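Local coordinates for protein Abbfa_003403 (Acinetobacter baumannii, PDB 4ZXH) that acts as a four-domain nonribosomal peptide synthetase whose condensation, adenylation, carrier and thioesterase domains probably join building blocks through amide bonds and release the product, at residues P210-I215 with G348-L353; S261-L266 with L276-P281; G881-V886 with I930-Y935; T300-M305 with I333-V338. One frame throughout, in Å; residues are numbered along the deposited sequence.

Contact 1: residues P210-I215 with G348-L353; sequences PHVHSI and GSINPL. With PNS (4'-phosphopantetheine), chain B.
Ile-350 lays the tip of its side chain over one face of the His-211 imidazole. CD1 does the touching, 3.4 Å from His-211 NE2. Two torsions bring the groups together. The imidazole of His-211 is turned opposite its own backbone N (chi1 177°), so the end of the side chain reaches Ile-350 although CB points away. Ile-350 holds CG1 between its N and carbonyl carbon (chi1 61°), and the extended chain beyond carries CD1 out to the ring. The other branch, CG2, meets Val-212 CG2 at 4.2 Å. A water joins the backbones: it donates to His-211 O at 2.8 Å and accepts from Leu-353 N at 3.0 Å. NE2 of His-211 is hydrogen-bonded to OD2 of Asp-347. Asp-347 also bonds Ser-349 OG, so one carboxylate steadies both sides of the contact.

Within 210-215, the backbone N of Ile-215 donates to His-213 ND1 at 3.0 Å, with the donor in the plane of that ring. Asp-402 takes NE2 of the same ring, which fixes its rotation. In 348-353, Asn-351 serves the phosphopantetheine pocket. Its OD1 accepts from N36 of the cofactor at 3.0 Å, with a bent N-H...O angle of 144°.

Both segments are loops of the condensation domain. The first runs from helix 197-205 toward strand 229-235. The second joins helix 335-342 to strand 356-360, and Leu-353 packs back on that helix through Val-339 and Val-342.

Contact 2: residues S261-L266 with L276-P281; sequences SGFYVL and LVIATP
Ile-278 and Tyr-264 make the main contact here. Ile-278 CD1 stands over the centre of one face of the Tyr-264 ring. It is 3.7 Å from the ring centroid and 13° off the normal, a CH-pi contact. CG1 follows it toward the ring margin and comes 3.6 Å from Tyr-264 CE1. The same CD1 touches Phe-263 CD2 at 3.7 Å, so the isoleucine tip is shared by two aromatic rings. Leu-276 lies one strand repeat away. Its CB is 4.1 Å from Tyr-264 CD1, and its CD1 rests 3.6 Å from the backbone O of Tyr-264.

The torsions explain how one tip serves both rings. Phe-263 turns CG opposite its backbone N (chi1 -157°). Tyr-264 turns CG opposite its carbonyl carbon instead, and both ring ends swing toward the strand although neither CB points at it. Leu-276 and Ile-278 alternate with Val-277, so both face the helix.

Further out, the tyrosine hydroxyl is buried and gives its proton to the backbone O of Ile-303. That bond ties the ring to the neighbouring strand 302-306. Phe-316 of helix 313-329 and Met-305 also pack on Tyr-264.

The axes of segments 261-266 and 276-279 approach to 9.6 Å, with 139° between their directions. Helix 255-271 turns back into strand 275-279 and covers one side of it. Such helix-on-sheet layering fits the chloramphenicol acetyltransferase-like fold of condensation domains, and just past the strand Pro-281 touches the phosphopantetheine.

Contact 3: residues G881-V886 with I930-Y935; sequences GEIENV and IHLPAY
Leu-932 reaches across to Ile-883 and Val-886, two residues on neighbouring turns of helix 880-888. Its CB points at the helix. CG is placed opposite the carbonyl carbon (chi1 -74°) and comes 4.1 Å from Val-886 CG2. There the chain forks. CD1 goes to Ile-883 and meets its CG2 at 3.8 Å, the two side chains crossing at about a right angle. CD2 goes the other way and lies 3.7 Å from Val-886 CG2. Leucine and valine slide past each other in opposite directions, so they overlap alongside rather than end on.

The segments belong to the C-terminal subdomain of the adenylation domain, the mobile part of the ANL enzymes. Strands 893-903 and 907-916 lie between them in the sequence. Helix 880-888 here packs on the chain where helix 921-931 gives way to a loop.

Val-886 has a second use. Its CG1 is turned opposite the backbone N (chi1 171°) and touches His-931 CB at 3.7 Å. His-931 lies on the exposed side of the contact, whereas Leu-932 and Ile-883 are buried.

Beyond Leu-932 the chain turns to the condensation domain. There the backbone N of Tyr-935 bonds OD2 of Asp-347, the hydroxyl of Tyr-935 bonds Arg-221, and Pro-933 packs on Ser-349. The Tyr-935 ring also meets that of Phe-876, with the planes at about 80°.

Contact 4: residues T300-M305 with I333-V338; sequences TIAIHM and IAFSRV. With PNS (4'-phosphopantetheine), chain B.
Phe-335 holds its ring opposite its backbone N (chi1 -175°), and Thr-300 holds CG2 the same way, with OG1 on the other branch (chi1 -59°). This sends the methyl over one face of the phenyl ring and the hydroxyl toward the phosphopantetheine. Thr-300 CG2 sits 4.2 Å from the ring centroid, 14° off the normal, as a CH-pi contact. Behind it, Thr-300 O lies 3.5 Å from Phe-335 CB. Ala-302 CB adds a looser apolar touch, 4.3 Å from Phe-335 CE1.

The cofactor arm passes the CD2 and CE2 side of the phenyl ring, with C37 approaching obliquely. Phe-335 CD2 is 3.5 Å from C37 of the cofactor, and cofactor O35 lies in the ring plane at the edge. Thr-300 OG1 gives a weak hydrogen bond to cofactor O40 at 3.3 Å. Ser-336 CB touches the methyl carbon C30 at 3.7 Å. The contact thus forms part of the wall along the arm, whose phosphate end lies near Ser-1008 of the carrier domain.

Asn-299 positions the helix start. Its OD1 accepts from Phe-335 N and its ND2 donates to Ile-333 O. Ala-334 is the N-cap residue, and its O accepts from Val-338 N.

Helix 335-342 begins beside the chain that enters strand 302-306. Helix 197-205 packs on Val-338 through Trp-202, and helix 313-329 covers the strand at Ile-303 and Met-305.

Contacts 1, 2 and 4 lie within the condensation domain, with centres about 14 Å apart in each pair. Along the chain, contact 1 spans the other two: contact 2 comes first within that span, then contact 4. Strands 275-279 and 302-306 pair antiparallel, so contacts 2 and 4 share a sheet, and Thr-280 N probably bonds Ile-301 O. Contacts 1 and 4 line the phosphopantetheine, and contact 2 reaches it at Pro-281. Contact 3 comes last, in the C-terminal part of the adenylation region. Its centre is about 15 Å from that of contact 1, which it touches, and about 28 Å from those of contacts 2 and 4. Contacts 1 and 3 thus meet where condensation and adenylation domains adjoin.

Contact 1: residues P210-I215 with G348-L353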
# COMPACT_ATOMS: atom_id res chain seq x y z
N PRO A 210 -9.73 4.98 -12.53
CA PRO A 210 -8.69 4.21 -11.86
C PRO A 210 -8.80 4.33 -10.33
O PRO A 210 -9.31 5.30 -9.77
CB PRO A 210 -7.40 4.85 -12.36
CG PRO A 210 -7.77 6.25 -12.57
CD PRO A 210 -9.21 6.24 -13.08
N HIS A 211 -8.33 3.29 -9.66
CA HIS A 211 -8.28 3.24 -8.22
C HIS A 211 -7.39 4.34 -7.67
O HIS A 211 -7.73 4.97 -6.67
CB HIS A 211 -7.77 1.86 -7.81
CG HIS A 211 -7.58 1.68 -6.35
ND1 HIS A 211 -8.61 1.29 -5.51
CD2 HIS A 211 -6.49 1.82 -5.56
CE1 HIS A 211 -8.15 1.19 -4.28
NE2 HIS A 211 -6.87 1.51 -4.28
N VAL A 212 -6.26 4.58 -8.34
CA VAL A 212 -5.31 5.61 -7.91
C VAL A 212 -4.60 6.19 -9.14
O VAL A 212 -4.46 5.52 -10.17
CB VAL A 212 -4.27 5.03 -6.90
CG1 VAL A 212 -3.50 3.86 -7.49
CG2 VAL A 212 -3.31 6.09 -6.45
N HIS A 213 -4.18 7.45 -9.05
CA HIS A 213 -3.46 8.11 -10.13
C HIS A 213 -2.09 7.50 -10.29
O HIS A 213 -1.64 6.75 -9.44
CB HIS A 213 -3.32 9.59 -9.86
CG HIS A 213 -2.45 9.89 -8.68
ND1 HIS A 213 -1.07 9.84 -8.74
CD2 HIS A 213 -2.76 10.22 -7.41
CE1 HIS A 213 -0.58 10.13 -7.55
NE2 HIS A 213 -1.58 10.36 -6.72
N SER A 214 -1.40 7.85 -11.36
CA SER A 214 -0.10 7.24 -11.64
C SER A 214 0.96 8.31 -11.78
O SER A 214 1.83 8.22 -12.64
CB SER A 214 -0.17 6.38 -12.90
OG SER A 214 -1.32 5.55 -12.88
N ILE A 215 0.86 9.33 -10.95
CA ILE A 215 1.92 10.32 -10.88
C ILE A 215 3.10 9.75 -10.10
O ILE A 215 2.92 9.24 -9.00
CB ILE A 215 1.43 11.61 -10.22
CG1 ILE A 215 0.35 12.25 -11.09
CG2 ILE A 215 2.59 12.59 -10.04
CD1 ILE A 215 -0.37 13.39 -10.42
N GLY A 348 -6.77 2.31 2.89
CA GLY A 348 -6.43 3.32 3.89
C GLY A 348 -5.28 4.24 3.53
O GLY A 348 -4.89 5.12 4.31
N SER A 349 -4.75 4.07 2.33
CA SER A 349 -3.60 4.84 1.88
C SER A 349 -4.01 6.01 1.00
O SER A 349 -3.19 6.89 0.72
CB SER A 349 -2.66 3.94 1.09
OG SER A 349 -3.29 3.59 -0.12
N ILE A 350 -5.25 5.97 0.51
CA ILE A 350 -5.73 6.98 -0.42
C ILE A 350 -7.14 7.40 -0.08
O ILE A 350 -7.92 6.65 0.50
CB ILE A 350 -5.75 6.48 -1.89
CG1 ILE A 350 -6.67 5.25 -2.04
CG2 ILE A 350 -4.34 6.18 -2.37
CD1 ILE A 350 -6.84 4.76 -3.46
N ASN A 351 -7.48 8.63 -0.44
CA ASN A 351 -8.88 9.01 -0.42
C ASN A 351 -9.60 8.31 -1.59
O ASN A 351 -9.09 8.28 -2.70
CB ASN A 351 -9.02 10.52 -0.51
CG ASN A 351 -10.46 10.95 -0.51
OD1 ASN A 351 -11.10 11.01 0.55
ND2 ASN A 351 -11.00 11.24 -1.69
N PRO A 352 -10.77 7.71 -1.32
CA PRO A 352 -11.55 6.97 -2.32
C PRO A 352 -11.84 7.77 -3.59
O PRO A 352 -12.10 8.96 -3.46
CB PRO A 352 -12.86 6.66 -1.58
CG PRO A 352 -12.47 6.63 -0.15
CD PRO A 352 -11.36 7.64 0.03
N LEU A 353 -11.78 7.13 -4.76
CA LEU A 353 -12.20 7.75 -6.05
C LEU A 353 -11.35 8.90 -6.59
O LEU A 353 -11.12 8.97 -7.80
CB LEU A 353 -13.64 8.26 -5.95
CG LEU A 353 -14.68 7.17 -5.76
CD1 LEU A 353 -16.06 7.79 -5.88
CD2 LEU A 353 -14.49 6.02 -6.76
O23 PNS B . -14.98 4.70 2.78
P24 PNS B . -16.33 5.19 3.22
O25 PNS B . -17.55 4.49 2.68
O27 PNS B . -16.40 6.73 2.75
C28 PNS B . -15.39 7.65 3.15
C29 PNS B . -15.74 9.03 2.62
C30 PNS B . -17.12 9.35 3.19
C31 PNS B . -15.77 8.99 1.09
C32 PNS B . -14.67 10.04 3.06
O33 PNS B . -13.39 9.44 2.82
C34 PNS B . -14.83 11.36 2.32
O35 PNS B . -15.84 12.05 2.42
N36 PNS B . -13.83 11.77 1.56
C37 PNS B . -13.88 13.02 0.81
C38 PNS B . -12.73 13.90 1.29
C39 PNS B . -13.14 15.34 1.22
O40 PNS B . -14.28 15.68 1.48
N41 PNS B . -12.16 16.15 0.85
C42 PNS B . -12.21 17.59 0.68
C43 PNS B . -10.92 17.85 -0.06
S44 PNS B . -11.32 17.97 -1.81
O HOH W 1 -10.18 4.66 -5.40

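Contact 2: residues S261-L266 with L276-P281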
# COMPACT_ATOMS: atom_id res chain seq x y z
N SER A 261 -8.90 22.71 -16.92
CA SER A 261 -8.37 22.11 -18.15
C SER A 261 -6.84 22.07 -18.13
O SER A 261 -6.24 21.03 -18.42
CB SER A 261 -8.84 22.88 -19.37
OG SER A 261 -10.22 22.69 -19.56
N GLY A 262 -6.23 23.19 -17.77
CA GLY A 262 -4.79 23.26 -17.59
C GLY A 262 -4.28 22.21 -16.61
O GLY A 262 -3.24 21.61 -16.84
N PHE A 263 -5.03 21.98 -15.53
CA PHE A 263 -4.59 21.05 -14.50
C PHE A 263 -4.58 19.60 -15.00
O PHE A 263 -3.60 18.89 -14.78
CB PHE A 263 -5.48 21.17 -13.26
CG PHE A 263 -4.81 20.70 -11.99
CD1 PHE A 263 -3.43 20.64 -11.91
CD2 PHE A 263 -5.57 20.35 -10.89
CE1 PHE A 263 -2.81 20.22 -10.76
CE2 PHE A 263 -4.95 19.93 -9.72
CZ PHE A 263 -3.57 19.86 -9.66
N TYR A 264 -5.65 19.17 -15.65
CA TYR A 264 -5.68 17.85 -16.30
C TYR A 264 -4.50 17.68 -17.27
O TYR A 264 -3.78 16.68 -17.23
CB TYR A 264 -6.98 17.63 -17.07
CG TYR A 264 -8.19 17.30 -16.25
CD1 TYR A 264 -8.31 16.08 -15.61
CD2 TYR A 264 -9.25 18.19 -16.16
CE1 TYR A 264 -9.43 15.77 -14.89
CE2 TYR A 264 -10.37 17.89 -15.43
CZ TYR A 264 -10.46 16.69 -14.79
OH TYR A 264 -11.59 16.39 -14.07
N VAL A 265 -4.31 18.66 -18.16
CA VAL A 265 -3.22 18.60 -19.12
C VAL A 265 -1.90 18.38 -18.38
O VAL A 265 -1.12 17.52 -18.76
CB VAL A 265 -3.14 19.87 -19.98
CG1 VAL A 265 -1.80 19.97 -20.68
CG2 VAL A 265 -4.25 19.87 -21.01
N LEU A 266 -1.69 19.13 -17.30
CA LEU A 266 -0.53 18.94 -16.45
C LEU A 266 -0.38 17.50 -15.93
O LEU A 266 0.68 16.90 -16.07
CB LEU A 266 -0.56 19.89 -15.26
CG LEU A 266 0.65 19.63 -14.36
CD1 LEU A 266 1.92 19.87 -15.15
CD2 LEU A 266 0.64 20.45 -13.09
N LEU A 276 -7.90 10.36 -15.85
CA LEU A 276 -7.56 11.13 -14.66
C LEU A 276 -8.81 11.57 -13.92
O LEU A 276 -9.80 11.95 -14.55
CB LEU A 276 -6.75 12.35 -15.04
CG LEU A 276 -5.56 12.10 -15.95
CD1 LEU A 276 -5.21 13.39 -16.70
CD2 LEU A 276 -4.41 11.63 -15.12
N VAL A 277 -8.77 11.52 -12.59
CA VAL A 277 -9.86 12.06 -11.78
C VAL A 277 -9.42 13.25 -10.94
O VAL A 277 -8.37 13.20 -10.29
CB VAL A 277 -10.45 10.99 -10.85
CG1 VAL A 277 -11.59 11.58 -10.04
CG2 VAL A 277 -10.95 9.82 -11.66
N ILE A 278 -10.21 14.32 -10.95
CA ILE A 278 -9.96 15.48 -10.10
C ILE A 278 -11.21 15.85 -9.30
O ILE A 278 -12.29 16.05 -9.87
CB ILE A 278 -9.54 16.70 -10.93
CG1 ILE A 278 -8.20 16.45 -11.62
CG2 ILE A 278 -9.40 17.93 -10.04
CD1 ILE A 278 -7.63 17.67 -12.28
N ALA A 279 -11.07 15.96 -7.98
CA ALA A 279 -12.19 16.34 -7.11
C ALA A 279 -12.35 17.85 -7.09
O ALA A 279 -11.35 18.56 -7.04
CB ALA A 279 -12.00 15.81 -5.69
N THR A 280 -13.60 18.33 -7.14
CA THR A 280 -13.91 19.77 -7.05
C THR A 280 -15.11 20.09 -6.15
O THR A 280 -16.25 19.96 -6.57
CB THR A 280 -14.26 20.39 -8.41
OG1 THR A 280 -13.28 20.02 -9.38
CG2 THR A 280 -14.27 21.91 -8.27
N PRO A 281 -14.85 20.51 -4.92
CA PRO A 281 -15.84 21.09 -4.02
C PRO A 281 -16.79 22.08 -4.67
O PRO A 281 -16.34 22.94 -5.43
CB PRO A 281 -14.98 21.80 -2.99
CG PRO A 281 -13.80 20.90 -2.86
CD PRO A 281 -13.55 20.31 -4.24

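Contact 3: residues G881-V886 with I930-Y935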
# COMPACT_ATOMS: atom_id res chain seq x y z
N GLY A 881 9.38 -3.03 -6.66
CA GLY A 881 10.44 -3.09 -5.67
C GLY A 881 10.06 -2.63 -4.28
O GLY A 881 10.67 -3.05 -3.30
N GLU A 882 9.05 -1.76 -4.16
CA GLU A 882 8.62 -1.35 -2.84
C GLU A 882 7.97 -2.53 -2.14
O GLU A 882 8.19 -2.76 -0.94
CB GLU A 882 7.68 -0.17 -2.91
CG GLU A 882 8.31 1.06 -3.51
CD GLU A 882 7.35 2.21 -3.62
OE1 GLU A 882 6.20 2.06 -3.17
OE2 GLU A 882 7.75 3.27 -4.16
N ILE A 883 7.19 -3.30 -2.89
CA ILE A 883 6.64 -4.53 -2.34
C ILE A 883 7.77 -5.49 -1.95
O ILE A 883 7.73 -6.11 -0.88
CB ILE A 883 5.70 -5.23 -3.33
CG1 ILE A 883 4.74 -4.21 -3.96
CG2 ILE A 883 4.93 -6.37 -2.65
CD1 ILE A 883 3.79 -4.82 -4.98
N GLU A 884 8.80 -5.60 -2.80
CA GLU A 884 9.92 -6.51 -2.52
C GLU A 884 10.67 -6.13 -1.25
O GLU A 884 11.04 -7.00 -0.46
CB GLU A 884 10.87 -6.56 -3.72
CG GLU A 884 10.24 -7.22 -4.94
CD GLU A 884 11.03 -7.04 -6.23
OE1 GLU A 884 12.07 -6.33 -6.24
OE2 GLU A 884 10.59 -7.62 -7.25
N ASN A 885 10.84 -4.82 -1.03
CA ASN A 885 11.49 -4.33 0.18
C ASN A 885 10.72 -4.66 1.45
O ASN A 885 11.32 -5.04 2.46
CB ASN A 885 11.73 -2.82 0.08
CG ASN A 885 12.95 -2.48 -0.78
OD1 ASN A 885 13.93 -3.24 -0.84
ND2 ASN A 885 12.90 -1.33 -1.45
N VAL A 886 9.39 -4.53 1.41
CA VAL A 886 8.60 -4.82 2.60
C VAL A 886 8.68 -6.32 2.93
O VAL A 886 8.84 -6.71 4.09
CB VAL A 886 7.11 -4.39 2.45
CG1 VAL A 886 6.31 -4.91 3.61
CG2 VAL A 886 6.99 -2.88 2.42
N ILE A 930 -0.71 -4.82 6.52
CA ILE A 930 -0.59 -3.75 7.49
C ILE A 930 0.56 -2.80 7.07
O ILE A 930 0.65 -1.67 7.57
CB ILE A 930 -0.38 -4.30 8.95
CG1 ILE A 930 1.06 -4.73 9.23
CG2 ILE A 930 -1.32 -5.49 9.23
CD1 ILE A 930 1.75 -3.76 10.15
N HIS A 931 1.39 -3.24 6.12
CA HIS A 931 2.57 -2.44 5.73
C HIS A 931 2.53 -1.82 4.32
O HIS A 931 3.33 -0.95 3.98
CB HIS A 931 3.84 -3.28 5.85
CG HIS A 931 4.24 -3.56 7.26
ND1 HIS A 931 4.59 -2.56 8.15
CD2 HIS A 931 4.32 -4.72 7.96
CE1 HIS A 931 4.88 -3.10 9.32
NE2 HIS A 931 4.72 -4.41 9.23
N LEU A 932 1.58 -2.27 3.51
CA LEU A 932 1.44 -1.79 2.16
C LEU A 932 0.08 -1.14 1.91
O LEU A 932 -0.89 -1.46 2.60
CB LEU A 932 1.64 -2.95 1.20
CG LEU A 932 3.10 -3.37 1.09
CD1 LEU A 932 3.22 -4.56 0.17
CD2 LEU A 932 3.91 -2.21 0.54
N PRO A 933 0.02 -0.21 0.95
CA PRO A 933 -1.30 0.21 0.46
C PRO A 933 -2.01 -1.00 -0.07
O PRO A 933 -1.33 -1.91 -0.56
CB PRO A 933 -0.98 1.21 -0.66
CG PRO A 933 0.38 1.68 -0.36
CD PRO A 933 1.11 0.56 0.33
N ALA A 934 -3.33 -1.02 0.01
CA ALA A 934 -4.10 -2.19 -0.38
C ALA A 934 -3.84 -2.60 -1.82
O ALA A 934 -3.79 -3.79 -2.13
CB ALA A 934 -5.56 -1.93 -0.17
N TYR A 935 -3.65 -1.63 -2.71
CA TYR A 935 -3.48 -1.97 -4.11
C TYR A 935 -2.11 -2.60 -4.38
O TYR A 935 -1.89 -3.15 -5.45
CB TYR A 935 -3.69 -0.75 -5.02
CG TYR A 935 -2.71 0.39 -4.87
CD1 TYR A 935 -2.97 1.46 -4.00
CD2 TYR A 935 -1.54 0.43 -5.62
CE1 TYR A 935 -2.07 2.52 -3.88
CE2 TYR A 935 -0.64 1.49 -5.51
CZ TYR A 935 -0.91 2.53 -4.63
OH TYR A 935 -0.02 3.57 -4.51

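Contact 4: residues T300-M305 with I333-V338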
# COMPACT_ATOMS: atom_id res chain seq x y z
N THR A 300 -18.08 17.52 -2.25
CA THR A 300 -17.08 17.15 -3.22
C THR A 300 -17.76 16.50 -4.43
O THR A 300 -18.69 15.72 -4.27
CB THR A 300 -16.03 16.18 -2.60
OG1 THR A 300 -15.40 16.80 -1.47
CG2 THR A 300 -14.96 15.79 -3.61
N ILE A 301 -17.32 16.84 -5.64
CA ILE A 301 -17.64 16.01 -6.79
C ILE A 301 -16.37 15.56 -7.50
O ILE A 301 -15.39 16.31 -7.56
CB ILE A 301 -18.56 16.71 -7.82
CG1 ILE A 301 -17.91 17.99 -8.34
CG2 ILE A 301 -19.93 16.96 -7.25
CD1 ILE A 301 -18.81 18.76 -9.32
N ALA A 302 -16.39 14.33 -8.03
CA ALA A 302 -15.26 13.79 -8.78
C ALA A 302 -15.48 13.83 -10.30
O ALA A 302 -16.40 13.20 -10.83
CB ALA A 302 -14.97 12.36 -8.33
N ILE A 303 -14.63 14.59 -11.00
CA ILE A 303 -14.71 14.66 -12.45
C ILE A 303 -13.67 13.74 -13.08
O ILE A 303 -12.46 14.00 -13.00
CB ILE A 303 -14.48 16.08 -12.97
CG1 ILE A 303 -15.37 17.09 -12.23
CG2 ILE A 303 -14.72 16.12 -14.45
CD1 ILE A 303 -16.81 16.74 -12.29
N HIS A 304 -14.14 12.67 -13.70
CA HIS A 304 -13.25 11.73 -14.38
C HIS A 304 -13.24 12.05 -15.87
O HIS A 304 -14.26 11.91 -16.54
CB HIS A 304 -13.69 10.29 -14.10
CG HIS A 304 -13.03 9.26 -14.96
ND1 HIS A 304 -13.65 8.09 -15.32
CD2 HIS A 304 -11.80 9.22 -15.53
CE1 HIS A 304 -12.84 7.37 -16.08
NE2 HIS A 304 -11.71 8.04 -16.22
N MET A 305 -12.08 12.50 -16.37
CA MET A 305 -11.90 12.86 -17.78
C MET A 305 -11.13 11.77 -18.51
O MET A 305 -10.13 11.26 -18.01
CB MET A 305 -11.12 14.18 -17.94
CG MET A 305 -11.83 15.46 -17.49
SD MET A 305 -13.19 15.97 -18.53
CE MET A 305 -12.43 15.80 -20.15
N ILE A 333 -26.20 14.98 -5.02
CA ILE A 333 -25.73 13.72 -4.43
C ILE A 333 -24.43 13.92 -3.66
O ILE A 333 -23.43 14.39 -4.22
CB ILE A 333 -25.51 12.64 -5.51
CG1 ILE A 333 -26.81 12.34 -6.25
CG2 ILE A 333 -25.00 11.38 -4.89
CD1 ILE A 333 -27.98 12.10 -5.32
N ALA A 334 -24.43 13.54 -2.38
CA ALA A 334 -23.26 13.73 -1.52
C ALA A 334 -22.16 12.78 -1.92
O ALA A 334 -22.43 11.65 -2.36
CB ALA A 334 -23.62 13.51 -0.07
N PHE A 335 -20.92 13.23 -1.79
CA PHE A 335 -19.78 12.43 -2.19
C PHE A 335 -19.79 11.07 -1.49
O PHE A 335 -19.48 10.05 -2.10
CB PHE A 335 -18.47 13.15 -1.89
CG PHE A 335 -17.26 12.44 -2.40
CD1 PHE A 335 -17.08 12.23 -3.75
CD2 PHE A 335 -16.29 11.98 -1.52
CE1 PHE A 335 -15.98 11.57 -4.23
CE2 PHE A 335 -15.18 11.32 -1.98
CZ PHE A 335 -15.02 11.11 -3.34
N SER A 336 -20.18 11.06 -0.22
CA SER A 336 -20.20 9.82 0.55
C SER A 336 -21.21 8.86 -0.05
O SER A 336 -20.99 7.65 -0.06
CB SER A 336 -20.53 10.09 2.02
OG SER A 336 -21.85 10.58 2.18
N ARG A 337 -22.31 9.38 -0.54
CA ARG A 337 -23.30 8.53 -1.17
C ARG A 337 -22.78 8.01 -2.51
O ARG A 337 -23.13 6.90 -2.91
CB ARG A 337 -24.63 9.27 -1.35
CG ARG A 337 -25.75 8.41 -1.90
CD ARG A 337 -26.09 7.29 -0.94
NE ARG A 337 -27.26 6.51 -1.36
CZ ARG A 337 -27.20 5.41 -2.10
NH1 ARG A 337 -26.03 4.93 -2.51
NH2 ARG A 337 -28.32 4.77 -2.42
N VAL A 338 -21.96 8.79 -3.19
CA VAL A 338 -21.38 8.32 -4.46
C VAL A 338 -20.38 7.19 -4.20
O VAL A 338 -20.35 6.20 -4.95
CB VAL A 338 -20.67 9.44 -5.23
CG1 VAL A 338 -19.94 8.88 -6.45
CG2 VAL A 338 -21.67 10.49 -5.67
O23 PNS B . -14.98 4.70 2.78
P24 PNS B . -16.33 5.19 3.22
O25 PNS B . -17.55 4.49 2.68
O27 PNS B . -16.40 6.73 2.75
C28 PNS B . -15.39 7.65 3.15
C29 PNS B . -15.74 9.03 2.62
C30 PNS B . -17.12 9.35 3.19
C31 PNS B . -15.77 8.99 1.09
C32 PNS B . -14.67 10.04 3.06
O33 PNS B . -13.39 9.44 2.82
C34 PNS B . -14.83 11.36 2.32
O35 PNS B . -15.84 12.05 2.42
N36 PNS B . -13.83 11.77 1.56
C37 PNS B . -13.88 13.02 0.81
C38 PNS B . -12.73 13.90 1.29
C39 PNS B . -13.14 15.34 1.22
O40 PNS B . -14.28 15.68 1.48
N41 PNS B . -12.16 16.15 0.85
C42 PNS B . -12.21 17.59 0.68
C43 PNS B . -10.92 17.85 -0.06
S44 PNS B . -11.32 17.97 -1.81